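Local coordinates for glycoside Hydrolase (Bacteroides plebeius, PDB 5T3B), which is a family 50 glycoside hydrolase of a human gut bacterium and probably cleaves beta-linked galactan chains of the agarose type, at residues E31-P34 against Q39-P42; P341-Y346 against S367-Y372; Y346-A351 against K377-G382; H421-L426 against S466-N471. All blocks are in the same frame, centred on the assembly; numbering follows the deposited sequence.

Interaction 1. Residues E31-P34 against Q39-P42. With EDO (1,2-ethanediol), chain P.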
loop_
_atom_site.group_PDB
_atom_site.type_symbol
_atom_site.label_atom_id
_atom_site.label_comp_id
_atom_site.label_asym_id
_atom_site.label_seq_id
_atom_site.Cartn_x
_atom_site.Cartn_y
_atom_site.Cartn_z
ATOM N N GLU A 31 8.498 10.159 -27.399
ATOM C CA GLU A 31 9.271 11.048 -26.558
ATOM C C GLU A 31 9.804 10.250 -25.340
ATOM O O GLU A 31 9.316 9.169 -25.053
ATOM C CB GLU A 31 8.494 12.269 -26.147
ATOM C CG GLU A 31 7.313 11.990 -25.288
ATOM C CD GLU A 31 6.497 13.247 -24.922
ATOM O OE1 GLU A 31 5.701 13.759 -25.727
ATOM O OE2 GLU A 31 6.703 13.801 -23.850
ATOM N N THR A 32 10.789 10.792 -24.660
ATOM C CA THR A 32 11.377 10.142 -23.513
ATOM C C THR A 32 10.478 10.391 -22.279
ATOM O O THR A 32 10.096 11.504 -21.985
ATOM C CB THR A 32 12.791 10.678 -23.234
ATOM O OG1 THR A 32 13.542 10.436 -24.424
ATOM C CG2 THR A 32 13.371 9.935 -22.077
ATOM N N TYR A 33 10.118 9.300 -21.609
ATOM C CA TYR A 33 9.278 9.461 -20.397
ATOM C C TYR A 33 10.132 10.191 -19.325
ATOM O O TYR A 33 11.325 9.894 -19.170
ATOM C CB TYR A 33 8.798 8.092 -19.978
ATOM C CG TYR A 33 7.841 8.169 -18.798
ATOM C CD1 TYR A 33 6.488 8.398 -18.993
ATOM C CD2 TYR A 33 8.279 7.990 -17.492
ATOM C CE1 TYR A 33 5.611 8.443 -17.923
ATOM C CE2 TYR A 33 7.402 8.052 -16.419
ATOM C CZ TYR A 33 6.066 8.278 -16.641
ATOM O OH TYR A 33 5.140 8.303 -15.580
ATOM N N PRO A 34 9.523 11.114 -18.553
ATOM C CA PRO A 34 10.348 11.880 -17.578
ATOM C C PRO A 34 11.092 10.951 -16.596
ATOM O O PRO A 34 10.525 9.988 -16.063
ATOM C CB PRO A 34 9.328 12.739 -16.855
ATOM C CG PRO A 34 8.259 12.936 -17.847
ATOM C CD PRO A 34 8.157 11.628 -18.563
ATOM N N GLN A 39 11.526 5.537 -24.133
ATOM C CA GLN A 39 10.601 6.306 -24.865
ATOM C C GLN A 39 9.197 5.713 -24.886
ATOM O O GLN A 39 9.019 4.516 -24.641
ATOM C CB GLN A 39 11.082 6.569 -26.286
ATOM C CG GLN A 39 12.374 7.316 -26.470
ATOM C CD GLN A 39 12.528 7.539 -28.021
ATOM O OE1 GLN A 39 12.538 6.590 -28.788
ATOM N NE2 GLN A 39 12.459 8.763 -28.434
ATOM N N TYR A 40 8.220 6.577 -25.172
ATOM C CA TYR A 40 6.833 6.130 -25.330
ATOM C C TYR A 40 6.141 7.025 -26.287
ATOM O O TYR A 40 6.590 8.162 -26.493
ATOM C CB TYR A 40 6.114 6.075 -23.974
ATOM C CG TYR A 40 5.665 7.386 -23.387
ATOM C CD1 TYR A 40 6.610 8.391 -23.030
ATOM C CD2 TYR A 40 4.317 7.652 -23.185
ATOM C CE1 TYR A 40 6.199 9.611 -22.480
ATOM C CE2 TYR A 40 3.911 8.863 -22.627
ATOM C CZ TYR A 40 4.837 9.835 -22.299
ATOM O OH TYR A 40 4.391 11.026 -21.740
ATOM N N GLN A 41 5.033 6.532 -26.837
ATOM C CA GLN A 41 4.155 7.392 -27.624
ATOM C C GLN A 41 2.945 7.787 -26.789
ATOM O O GLN A 41 2.164 6.935 -26.409
ATOM C CB GLN A 41 3.729 6.688 -28.872
ATOM C CG GLN A 41 4.855 6.376 -29.794
ATOM C CD GLN A 41 4.313 5.825 -31.068
ATOM O OE1 GLN A 41 4.207 4.632 -31.185
ATOM N NE2 GLN A 41 3.834 6.716 -31.990
ATOM N N PRO A 42 2.829 9.069 -26.442
ATOM C CA PRO A 42 1.830 9.459 -25.456
ATOM C C PRO A 42 0.415 9.494 -26.005
ATOM O O PRO A 42 0.174 9.775 -27.204
ATOM C CB PRO A 42 2.263 10.834 -25.008
ATOM C CG PRO A 42 3.141 11.355 -26.116
ATOM C CD PRO A 42 3.705 10.195 -26.805
HETATM C C1 EDO P . 4.639 12.292 -17.668
HETATM O O1 EDO P . 4.760 11.856 -16.297
HETATM C C2 EDO P . 3.284 11.889 -18.187
HETATM O O2 EDO P . 3.208 10.800 -19.192
HETATM O O HOH W 1 6.203 12.808 -21.355
#
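The hydroxyl of Tyr40 is gripped from two directions: a water lies 2.6 Å from Tyr40 OH, and an ethanediol probably left from the crystallisation liquor donates through its O2 to the same atom at 2.8 Å. The water, which lies at the edge of the Tyr40 ring, in the ring plane, donates in turn to Glu31 OE2 at 2.7 Å, so one solvent molecule couples the ends of two side chains facing the same way across a beta hairpin. The hairpin is built from strand 31-32 and the start of strand 39-48. Its register is fixed by an antiparallel hydrogen-bonded pair: Glu31 N donates to Tyr40 O at 2.9 Å with an N-H...O angle of 166°, and Tyr40 N to Glu31 O at 2.8 Å. That carbonyl also receives a CH...O contact from Gln39 CA at 3.1 Å, where the strands come closest. Tyr33, just past the strand, swings its ring around to meet Tyr40 edge to face, the planes 72° apart; Tyr33 CD1 sits 3.7 Å from Tyr40 CE1, over the rim of the Tyr40 ring. The Tyr33 ring also has a cation-pi partner in Arg61. Glu31, with CG lodged between its backbone N and carbonyl carbon (chi1 64°), runs extended beside the Tyr40 ring. Its other oxygen forms a salt bridge with Lys59, and that same atom, Glu31 OE1, rests 3.5 Å from Pro42 CG.

Interaction 2. Residues P341-Y346 against S367-Y372. With EDO (1,2-ethanediol), chain L; EDO (1,2-ethanediol), chain H; EDO (1,2-ethanediol), chain P.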
loop_
_atom_site.group_PDB
_atom_site.type_symbol
_atom_site.label_atom_id
_atom_site.label_comp_id
_atom_site.label_asym_id
_atom_site.label_seq_id
_atom_site.Cartn_x
_atom_site.Cartn_y
_atom_site.Cartn_z
ATOM N N PRO A 341 3.116 13.130 5.220
ATOM C CA PRO A 341 4.144 12.282 5.868
ATOM C C PRO A 341 4.989 11.468 4.917
ATOM O O PRO A 341 6.176 11.275 5.169
ATOM C CB PRO A 341 3.322 11.406 6.785
ATOM C CG PRO A 341 2.202 12.306 7.221
ATOM C CD PRO A 341 1.856 13.069 5.974
ATOM N N LYS A 342 4.412 10.973 3.815
ATOM C CA LYS A 342 5.191 10.182 2.877
ATOM C C LYS A 342 6.357 10.938 2.215
ATOM O O LYS A 342 7.255 10.339 1.672
ATOM C CB LYS A 342 4.320 9.523 1.829
ATOM C CG LYS A 342 3.745 10.489 0.824
ATOM C CD LYS A 342 2.920 9.828 -0.289
ATOM C CE LYS A 342 2.373 10.800 -1.325
ATOM N NZ LYS A 342 1.338 11.664 -0.752
ATOM N N TYR A 343 6.289 12.277 2.252
ATOM C CA TYR A 343 7.328 13.082 1.688
ATOM C C TYR A 343 8.352 13.528 2.701
ATOM O O TYR A 343 9.341 14.168 2.368
ATOM C CB TYR A 343 6.727 14.342 0.991
ATOM C CG TYR A 343 5.880 14.042 -0.237
ATOM C CD1 TYR A 343 6.435 13.470 -1.368
ATOM C CD2 TYR A 343 4.550 14.402 -0.288
ATOM C CE1 TYR A 343 5.662 13.226 -2.505
ATOM C CE2 TYR A 343 3.779 14.211 -1.418
ATOM C CZ TYR A 343 4.322 13.617 -2.527
ATOM O OH TYR A 343 3.538 13.421 -3.663
ATOM N N ASN A 344 8.136 13.201 3.963
ATOM C CA ASN A 344 9.060 13.637 5.028
ATOM C C ASN A 344 10.206 12.683 5.135
ATOM O O ASN A 344 10.028 11.562 5.602
ATOM C CB ASN A 344 8.260 13.733 6.335
ATOM C CG ASN A 344 9.075 14.169 7.528
ATOM O OD1 ASN A 344 10.284 14.170 7.493
ATOM N ND2 ASN A 344 8.410 14.503 8.611
ATOM N N SER A 345 11.407 13.123 4.745
ATOM C CA SER A 345 12.559 12.275 4.727
ATOM C C SER A 345 12.872 11.692 6.088
ATOM O O SER A 345 13.439 10.626 6.159
ATOM C CB SER A 345 13.783 13.000 4.189
ATOM O OG SER A 345 14.098 14.131 4.958
ATOM N N TYR A 346 12.559 12.431 7.176
ATOM C CA TYR A 346 12.842 11.891 8.490
ATOM C C TYR A 346 11.976 10.687 8.834
ATOM O O TYR A 346 12.393 9.774 9.546
ATOM C CB TYR A 346 12.699 12.932 9.597
ATOM C CG TYR A 346 13.692 14.065 9.503
ATOM C CD1 TYR A 346 14.945 13.941 10.091
ATOM C CD2 TYR A 346 13.379 15.249 8.893
ATOM C CE1 TYR A 346 15.844 14.986 10.045
ATOM C CE2 TYR A 346 14.257 16.313 8.865
ATOM C CZ TYR A 346 15.498 16.165 9.418
ATOM O OH TYR A 346 16.367 17.201 9.367
ATOM N N SER A 367 1.164 10.785 -12.044
ATOM C CA SER A 367 2.326 9.949 -12.298
ATOM C C SER A 367 3.100 9.735 -10.991
ATOM O O SER A 367 3.343 10.687 -10.234
ATOM C CB SER A 367 3.238 10.622 -13.297
ATOM O OG SER A 367 2.574 10.977 -14.480
ATOM N N PRO A 368 3.555 8.498 -10.732
ATOM C CA PRO A 368 4.530 8.319 -9.661
ATOM C C PRO A 368 5.729 9.238 -9.831
ATOM O O PRO A 368 6.158 9.442 -10.963
ATOM C CB PRO A 368 4.902 6.856 -9.817
ATOM C CG PRO A 368 3.748 6.250 -10.454
ATOM C CD PRO A 368 3.265 7.240 -11.413
ATOM N N GLU A 369 6.211 9.831 -8.740
ATOM C CA GLU A 369 7.231 10.867 -8.855
ATOM C C GLU A 369 8.602 10.221 -8.679
ATOM O O GLU A 369 8.987 9.906 -7.570
ATOM C CB GLU A 369 6.968 11.901 -7.774
ATOM C CG GLU A 369 5.643 12.627 -7.936
ATOM C CD GLU A 369 5.153 13.223 -6.654
ATOM O OE1 GLU A 369 4.744 12.442 -5.742
ATOM O OE2 GLU A 369 5.218 14.454 -6.544
ATOM N N LYS A 370 9.305 10.019 -9.786
ATOM C CA LYS A 370 10.534 9.252 -9.710
ATOM C C LYS A 370 11.594 9.930 -8.842
ATOM O O LYS A 370 12.343 9.238 -8.168
ATOM C CB LYS A 370 11.035 8.971 -11.153
ATOM C CG LYS A 370 12.259 8.106 -11.260
ATOM C CD LYS A 370 12.036 6.741 -10.652
ATOM C CE LYS A 370 13.021 5.690 -11.176
ATOM N NZ LYS A 370 14.431 6.067 -10.974
ATOM N N GLY A 371 11.651 11.245 -8.823
ATOM C CA GLY A 371 12.587 11.906 -7.926
ATOM C C GLY A 371 12.317 11.606 -6.461
ATOM O O GLY A 371 13.233 11.343 -5.695
ATOM N N TYR A 372 11.052 11.636 -6.069
ATOM C CA TYR A 372 10.702 11.269 -4.695
ATOM C C TYR A 372 10.957 9.767 -4.433
ATOM O O TYR A 372 11.436 9.409 -3.359
ATOM C CB TYR A 372 9.275 11.670 -4.303
ATOM C CG TYR A 372 9.120 13.121 -4.086
ATOM C CD1 TYR A 372 9.754 13.770 -3.042
ATOM C CD2 TYR A 372 8.310 13.880 -4.914
ATOM C CE1 TYR A 372 9.571 15.131 -2.838
ATOM C CE2 TYR A 372 8.199 15.268 -4.723
ATOM C CZ TYR A 372 8.847 15.855 -3.679
ATOM O OH TYR A 372 8.714 17.233 -3.429
HETATM C C1 EDO L . 12.501 16.836 5.759
HETATM O O1 EDO L . 13.728 17.023 5.060
HETATM C C2 EDO L . 11.467 17.042 4.698
HETATM O O2 EDO L . 11.420 15.935 3.823
HETATM C C1 EDO H . 6.946 11.122 -13.738
HETATM O O1 EDO H . 7.034 12.484 -14.076
HETATM C C2 EDO H . 8.304 10.500 -13.491
HETATM O O2 EDO H . 8.921 11.241 -12.384
HETATM C C1 EDO P . 4.639 12.292 -17.668
HETATM O O1 EDO P . 4.760 11.856 -16.297
HETATM C C2 EDO P . 3.284 11.889 -18.187
HETATM O O2 EDO P . 3.208 10.800 -19.192
#
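The ring of Tyr372 carries the edge of Tyr343 on one face, with Tyr343 CD1 over the centre of the ring, 3.7 Å above its plane; Glu369 CB lies at its rim, in plane. The Tyr343 ring in turn has Lys342 CG above one face, displaced toward the rim, and Glu369 OE1 at its edge. Tyr343 and Tyr372 thus form an edge-to-face pair, a tilted one, since the planes meet at 56° and the centroids are 4.6 Å apart. Beyond that edge, at the hydroxyl end of the ring, is the one hydrogen bond between the segments: Tyr343 OH donates to Glu369 OE1 at 2.6 Å, meeting the syn lone pair of that oxygen, with the carboxylate plane turned 87° from the ring. Tyr362 OH is a second hydrogen-bond partner of that oxygen, so two tyrosine hydroxyls meet at one carboxylate oxygen. Glu369 extends beyond CG, carrying its carboxylate to Tyr343 while the residue itself occupies the N-cap position of helix 370-379. In the opposing segment Asn344 does cap its helix, 345-354: Asn344 OD1 accepts from Tyr346 N at 2.9 Å. This is a surface contact between the 3-10 turn leading into helix 345-354 and the start of helix 370-379, with strand 358-361 between the two helices in sequence; Asn344 and Tyr346 are backed by helix 300-324, and Pro368 lies on helix 412-427.

Interaction 3. Residues Y346-A351 against K377-G382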
loop_
_atom_site.group_PDB
_atom_site.type_symbol
_atom_site.label_atom_id
_atom_site.label_comp_id
_atom_site.label_asym_id
_atom_site.label_seq_id
_atom_site.Cartn_x
_atom_site.Cartn_y
_atom_site.Cartn_z
ATOM N N TYR A 346 12.559 12.431 7.176
ATOM C CA TYR A 346 12.842 11.891 8.490
ATOM C C TYR A 346 11.976 10.687 8.834
ATOM O O TYR A 346 12.393 9.774 9.546
ATOM C CB TYR A 346 12.699 12.932 9.597
ATOM C CG TYR A 346 13.692 14.065 9.503
ATOM C CD1 TYR A 346 14.945 13.941 10.091
ATOM C CD2 TYR A 346 13.379 15.249 8.893
ATOM C CE1 TYR A 346 15.844 14.986 10.045
ATOM C CE2 TYR A 346 14.257 16.313 8.865
ATOM C CZ TYR A 346 15.498 16.165 9.418
ATOM O OH TYR A 346 16.367 17.201 9.367
ATOM N N ILE A 347 10.727 10.710 8.363
ATOM C CA ILE A 347 9.810 9.585 8.597
ATOM C C ILE A 347 10.242 8.391 7.729
ATOM O O ILE A 347 10.265 7.259 8.188
ATOM C CB ILE A 347 8.376 9.989 8.313
ATOM C CG1 ILE A 347 7.896 10.994 9.350
ATOM C CG2 ILE A 347 7.439 8.783 8.284
ATOM C CD1 ILE A 347 6.536 11.526 9.117
ATOM N N ILE A 348 10.574 8.669 6.479
ATOM C CA ILE A 348 11.057 7.606 5.591
ATOM C C ILE A 348 12.332 6.971 6.162
ATOM O O ILE A 348 12.492 5.755 6.081
ATOM C CB ILE A 348 11.239 8.069 4.156
ATOM C CG1 ILE A 348 9.916 8.596 3.574
ATOM C CG2 ILE A 348 11.757 6.968 3.244
ATOM C CD1 ILE A 348 8.800 7.581 3.368
ATOM N N LYS A 349 13.253 7.786 6.723
ATOM C CA LYS A 349 14.433 7.244 7.361
ATOM C C LYS A 349 14.080 6.305 8.483
ATOM O O LYS A 349 14.622 5.174 8.591
ATOM C CB LYS A 349 15.330 8.350 7.842
ATOM C CG LYS A 349 16.601 7.795 8.470
ATOM C CD LYS A 349 17.568 8.954 8.733
ATOM C CE LYS A 349 18.874 8.405 9.306
ATOM N NZ LYS A 349 18.950 8.736 10.740
ATOM N N ALA A 350 13.167 6.744 9.350
ATOM C CA ALA A 350 12.728 5.863 10.431
ATOM C C ALA A 350 12.106 4.556 9.928
ATOM O O ALA A 350 12.386 3.467 10.404
ATOM C CB ALA A 350 11.778 6.620 11.332
ATOM N N ALA A 351 11.200 4.686 8.968
ATOM C CA ALA A 351 10.526 3.520 8.425
ATOM C C ALA A 351 11.527 2.577 7.787
ATOM O O ALA A 351 11.378 1.371 7.947
ATOM C CB ALA A 351 9.504 3.945 7.417
ATOM N N LYS A 377 14.497 5.661 -1.787
ATOM C CA LYS A 377 15.510 4.646 -1.794
ATOM C C LYS A 377 16.683 5.011 -0.896
ATOM O O LYS A 377 17.161 4.197 -0.099
ATOM C CB LYS A 377 15.973 4.381 -3.209
ATOM C CG LYS A 377 16.919 3.200 -3.335
ATOM C CD LYS A 377 17.579 3.139 -4.698
ATOM C CE LYS A 377 16.578 2.874 -5.820
ATOM N NZ LYS A 377 17.283 2.795 -7.152
ATOM N N ASN A 378 17.154 6.245 -1.036
ATOM C CA ASN A 378 18.303 6.699 -0.249
ATOM C C ASN A 378 17.932 6.872 1.202
ATOM O O ASN A 378 18.618 6.436 2.120
ATOM C CB ASN A 378 18.813 8.008 -0.808
ATOM C CG ASN A 378 19.251 7.886 -2.233
ATOM O OD1 ASN A 378 19.729 6.860 -2.636
ATOM N ND2 ASN A 378 19.093 8.933 -2.988
ATOM N N GLN A 379 16.821 7.534 1.438
ATOM C CA GLN A 379 16.382 7.822 2.786
ATOM C C GLN A 379 16.185 6.580 3.647
ATOM O O GLN A 379 16.509 6.524 4.834
ATOM C CB GLN A 379 15.148 8.692 2.802
ATOM C CG GLN A 379 15.381 10.068 2.204
ATOM C CD GLN A 379 14.118 10.694 1.656
ATOM O OE1 GLN A 379 12.997 10.317 2.016
ATOM N NE2 GLN A 379 14.291 11.659 0.815
ATOM N N ALA A 380 15.577 5.569 3.006
ATOM C CA ALA A 380 15.235 4.336 3.676
ATOM C C ALA A 380 16.421 3.371 3.779
ATOM O O ALA A 380 16.238 2.242 4.235
ATOM C CB ALA A 380 14.136 3.641 2.930
ATOM N N GLY A 381 17.636 3.779 3.348
ATOM C CA GLY A 381 18.730 2.880 3.456
ATOM C C GLY A 381 18.618 1.669 2.570
ATOM O O GLY A 381 19.162 0.616 2.890
ATOM N N GLY A 382 17.831 1.814 1.507
ATOM C CA GLY A 382 17.593 0.726 0.576
ATOM C C GLY A 382 16.387 -0.187 0.896
ATOM O O GLY A 382 16.071 -1.105 0.132
HETATM O O HOH W 2 16.681 4.484 6.896
#
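Torsions place Ile348 and Gln379 against each other: with chi1 at -59°, Ile348 sends CG2 away from its backbone N and across to the other segment, while Gln379, whose CG lies opposite its carbonyl carbon (chi1 -64°), runs extended and slants across the isoleucine. The amide oxygen therefore lands on the branch point, Gln379 OE1 lying 3.6 Å from Ile348 CB, and Ile348 CG2 lies 3.8 Å from Gln379 CB. A second, looser touch of the same methyl is with Ala380 CB, 4.1 Å from Ile348 CG2. With only a methyl on Ala380, the backbones come close: the CA atoms of Lys349 and Ala380 are 4.8 Å apart. At this approach Lys349 CA points its hydrogen at Gln379 O over 3.3 Å, with an angle of 152° at the hydrogen. A bound water donates to Gln379 O at 2.9 Å and to Lys349 O at 2.8 Å, joining the two carbonyls. Helix 370-379 ends here in a Schellman motif, with Gly381 at positive phi and Gly382 N bonded back to Lys377 O. The contact thus joins the body of helix 345-354 to the C-terminal end of helix 370-379, and Ala380 also packs on Ile358 of strand 358-361. No direct classical hydrogen bond crosses between the segments; van der Waals packing, a CH...O contact and a water bridge bind them, and the water links two acceptors that could not bond to each other.

Interaction 4. Residues H421-L426 against S466-N471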
loop_
_atom_site.group_PDB
_atom_site.type_symbol
_atom_site.label_atom_id
_atom_site.label_comp_id
_atom_site.label_asym_id
_atom_site.label_seq_id
_atom_site.Cartn_x
_atom_site.Cartn_y
_atom_site.Cartn_z
ATOM N N HIS A 421 -0.591 3.392 -16.657
ATOM C CA HIS A 421 0.335 4.513 -16.503
ATOM C C HIS A 421 0.984 4.489 -15.103
ATOM O O HIS A 421 2.190 4.641 -14.941
ATOM C CB HIS A 421 -0.445 5.806 -16.715
ATOM C CG HIS A 421 0.331 7.045 -16.528
ATOM N ND1 HIS A 421 1.089 7.587 -17.506
ATOM C CD2 HIS A 421 0.514 7.800 -15.442
ATOM C CE1 HIS A 421 1.673 8.657 -17.046
ATOM N NE2 HIS A 421 1.369 8.801 -15.786
ATOM N N PHE A 422 0.145 4.328 -14.084
ATOM C CA PHE A 422 0.668 4.431 -12.718
ATOM C C PHE A 422 1.584 3.239 -12.439
ATOM O O PHE A 422 2.702 3.428 -11.882
ATOM C CB PHE A 422 -0.491 4.522 -11.695
ATOM C CG PHE A 422 -0.111 5.193 -10.416
ATOM C CD1 PHE A 422 -0.068 6.567 -10.356
ATOM C CD2 PHE A 422 0.242 4.478 -9.305
ATOM C CE1 PHE A 422 0.344 7.241 -9.227
ATOM C CE2 PHE A 422 0.650 5.153 -8.153
ATOM C CZ PHE A 422 0.684 6.507 -8.111
ATOM N N THR A 423 1.167 2.038 -12.802
ATOM C CA THR A 423 1.962 0.868 -12.527
ATOM C C THR A 423 3.263 0.853 -13.324
ATOM O O THR A 423 4.282 0.417 -12.783
ATOM C CB THR A 423 1.161 -0.407 -12.734
ATOM O OG1 THR A 423 0.693 -0.530 -14.081
ATOM C CG2 THR A 423 0.030 -0.506 -11.711
ATOM N N LEU A 424 3.262 1.312 -14.570
ATOM C CA LEU A 424 4.537 1.401 -15.295
ATOM C C LEU A 424 5.498 2.313 -14.572
ATOM O O LEU A 424 6.704 2.031 -14.522
ATOM C CB LEU A 424 4.321 1.818 -16.739
ATOM C CG LEU A 424 3.692 0.798 -17.657
ATOM C CD1 LEU A 424 3.184 1.403 -18.937
ATOM C CD2 LEU A 424 4.655 -0.339 -17.950
ATOM N N GLY A 425 4.990 3.414 -14.046
ATOM C CA GLY A 425 5.813 4.292 -13.269
ATOM C C GLY A 425 6.439 3.642 -12.066
ATOM O O GLY A 425 7.590 3.884 -11.732
ATOM N N LEU A 426 5.640 2.804 -11.379
ATOM C CA LEU A 426 6.114 2.064 -10.194
ATOM C C LEU A 426 7.118 0.981 -10.609
ATOM O O LEU A 426 8.073 0.726 -9.865
ATOM C CB LEU A 426 4.969 1.462 -9.456
ATOM C CG LEU A 426 3.981 2.384 -8.839
ATOM C CD1 LEU A 426 2.854 1.670 -8.138
ATOM C CD2 LEU A 426 4.664 3.405 -7.908
ATOM N N SER A 466 -4.710 -6.884 -16.438
ATOM C CA SER A 466 -4.116 -8.200 -16.755
ATOM C C SER A 466 -2.868 -7.988 -17.591
ATOM O O SER A 466 -1.837 -8.652 -17.389
ATOM C CB SER A 466 -5.118 -9.060 -17.546
ATOM O OG SER A 466 -6.259 -9.399 -16.791
ATOM N N ASP A 467 -2.946 -7.102 -18.610
ATOM C CA ASP A 467 -1.840 -6.933 -19.517
ATOM C C ASP A 467 -0.563 -6.493 -18.766
ATOM O O ASP A 467 0.539 -6.957 -19.053
ATOM C CB ASP A 467 -2.188 -5.937 -20.628
ATOM C CG ASP A 467 -3.216 -6.499 -21.596
ATOM O OD1 ASP A 467 -3.323 -7.755 -21.770
ATOM O OD2 ASP A 467 -3.860 -5.620 -22.211
ATOM N N ILE A 468 -0.736 -5.607 -17.767
ATOM C CA ILE A 468 0.392 -5.268 -16.891
ATOM C C ILE A 468 0.790 -6.429 -15.971
ATOM O O ILE A 468 1.946 -6.843 -15.894
ATOM C CB ILE A 468 0.103 -4.002 -16.053
ATOM C CG1 ILE A 468 -0.050 -2.781 -16.939
ATOM C CG2 ILE A 468 1.103 -3.832 -14.897
ATOM C CD1 ILE A 468 1.276 -2.227 -17.393
ATOM N N ASN A 469 -0.200 -6.911 -15.244
ATOM C CA ASN A 469 0.072 -7.817 -14.133
ATOM C C ASN A 469 0.713 -9.103 -14.600
ATOM O O ASN A 469 1.582 -9.664 -13.932
ATOM C CB ASN A 469 -1.198 -8.151 -13.379
ATOM C CG ASN A 469 -1.739 -6.976 -12.623
ATOM O OD1 ASN A 469 -1.136 -5.937 -12.458
ATOM N ND2 ASN A 469 -2.952 -7.193 -12.097
ATOM N N TRP A 470 0.291 -9.577 -15.779
ATOM C CA TRP A 470 0.897 -10.803 -16.325
ATOM C C TRP A 470 2.367 -10.610 -16.717
ATOM O O TRP A 470 3.108 -11.567 -16.841
ATOM C CB TRP A 470 0.192 -11.203 -17.607
ATOM C CG TRP A 470 -1.221 -11.652 -17.489
ATOM C CD1 TRP A 470 -1.900 -12.069 -16.376
ATOM C CD2 TRP A 470 -2.151 -11.757 -18.579
ATOM N NE1 TRP A 470 -3.163 -12.450 -16.718
ATOM C CE2 TRP A 470 -3.360 -12.255 -18.059
ATOM C CE3 TRP A 470 -2.069 -11.444 -19.952
ATOM C CZ2 TRP A 470 -4.498 -12.449 -18.883
ATOM C CZ3 TRP A 470 -3.189 -11.612 -20.736
ATOM C CH2 TRP A 470 -4.368 -12.095 -20.221
ATOM N N ASN A 471 2.736 -9.368 -16.984
ATOM C CA ASN A 471 4.004 -9.004 -17.615
ATOM C C ASN A 471 4.999 -8.293 -16.684
ATOM O O ASN A 471 6.059 -7.874 -17.148
ATOM C CB ASN A 471 3.742 -8.172 -18.894
ATOM C CG ASN A 471 3.166 -9.027 -19.959
ATOM O OD1 ASN A 471 1.932 -9.045 -20.246
ATOM N ND2 ASN A 471 3.983 -9.869 -20.460
#
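On the way to Ile468, the one residue of 466-471 that closes on Thr423 and Leu424, the chain passes Ser466 and Asp467, whose side chains bond within their own helix, to Thr462 O and Lys463 respectively. Ile468 then faces the other helix. Its CG1 lies beside the backbone N (chi1 -64°), which spreads the two branches over the partner: Ile468 CG2 presses on Thr423 OG1 at 3.4 Å, and Ile468 CD1 reaches Leu424 CG at 3.9 Å. The methylene joins in, with Ile468 CG1 3.7 Å from Thr423 OG1, so several carbons of one isoleucine crowd the same hydroxyl oxygen. That oxygen is satisfied within its own helix: Thr423 OG1, at chi1 60°, hydrogen-bonds to Tyr419 O one turn earlier. Helices 412-427 and 459-469 pack here with CA atoms of Thr423 and Ile468 7.7 Å apart, and both residues also lie on Trp435 of strand 432-437. Such a pair of helices backing a strand that pairs in parallel with its neighbours is consistent with the outer layer of the (beta/alpha)8 barrel known for this family. Asn469, next along, turns its CB away from helix 412-427, yet its OD1 hydrogen-bonds to Tyr419 OH of that helix, a polar tie beside the apolar one. Trp470 follows: Ser466 O stands 3.0 Å above its ring plane, toward the rim, and also accepts Trp470 N at 2.8 Å. Asn471 N bonds to Ile468 O at 2.9 Å.

Interactions 1, 2 and 4 meet around Ser367 and His421. Ser367 OG of interaction 2 lies 2.8 Å from His421 NE2 of interaction 4, a probable hydrogen bond. Tyr33 OH of interaction 1 only packs here, 3.8 Å from both Ser367 CB and His421 CE1. One ethanediol spans interactions 1 and 2, hydrogen-bonded to Tyr40 OH and Ser367 OG. Interactions 2 and 3 use the same two helices, 345-354 and 370-379, share Tyr346 and have centres about 11 Å apart; Ser345 CA touches Gln379 OE1 at 3.4 Å. Interaction 3 stays apart from interaction 4, their nearest atoms about 10 Å apart, and about 13 Å from interaction 1.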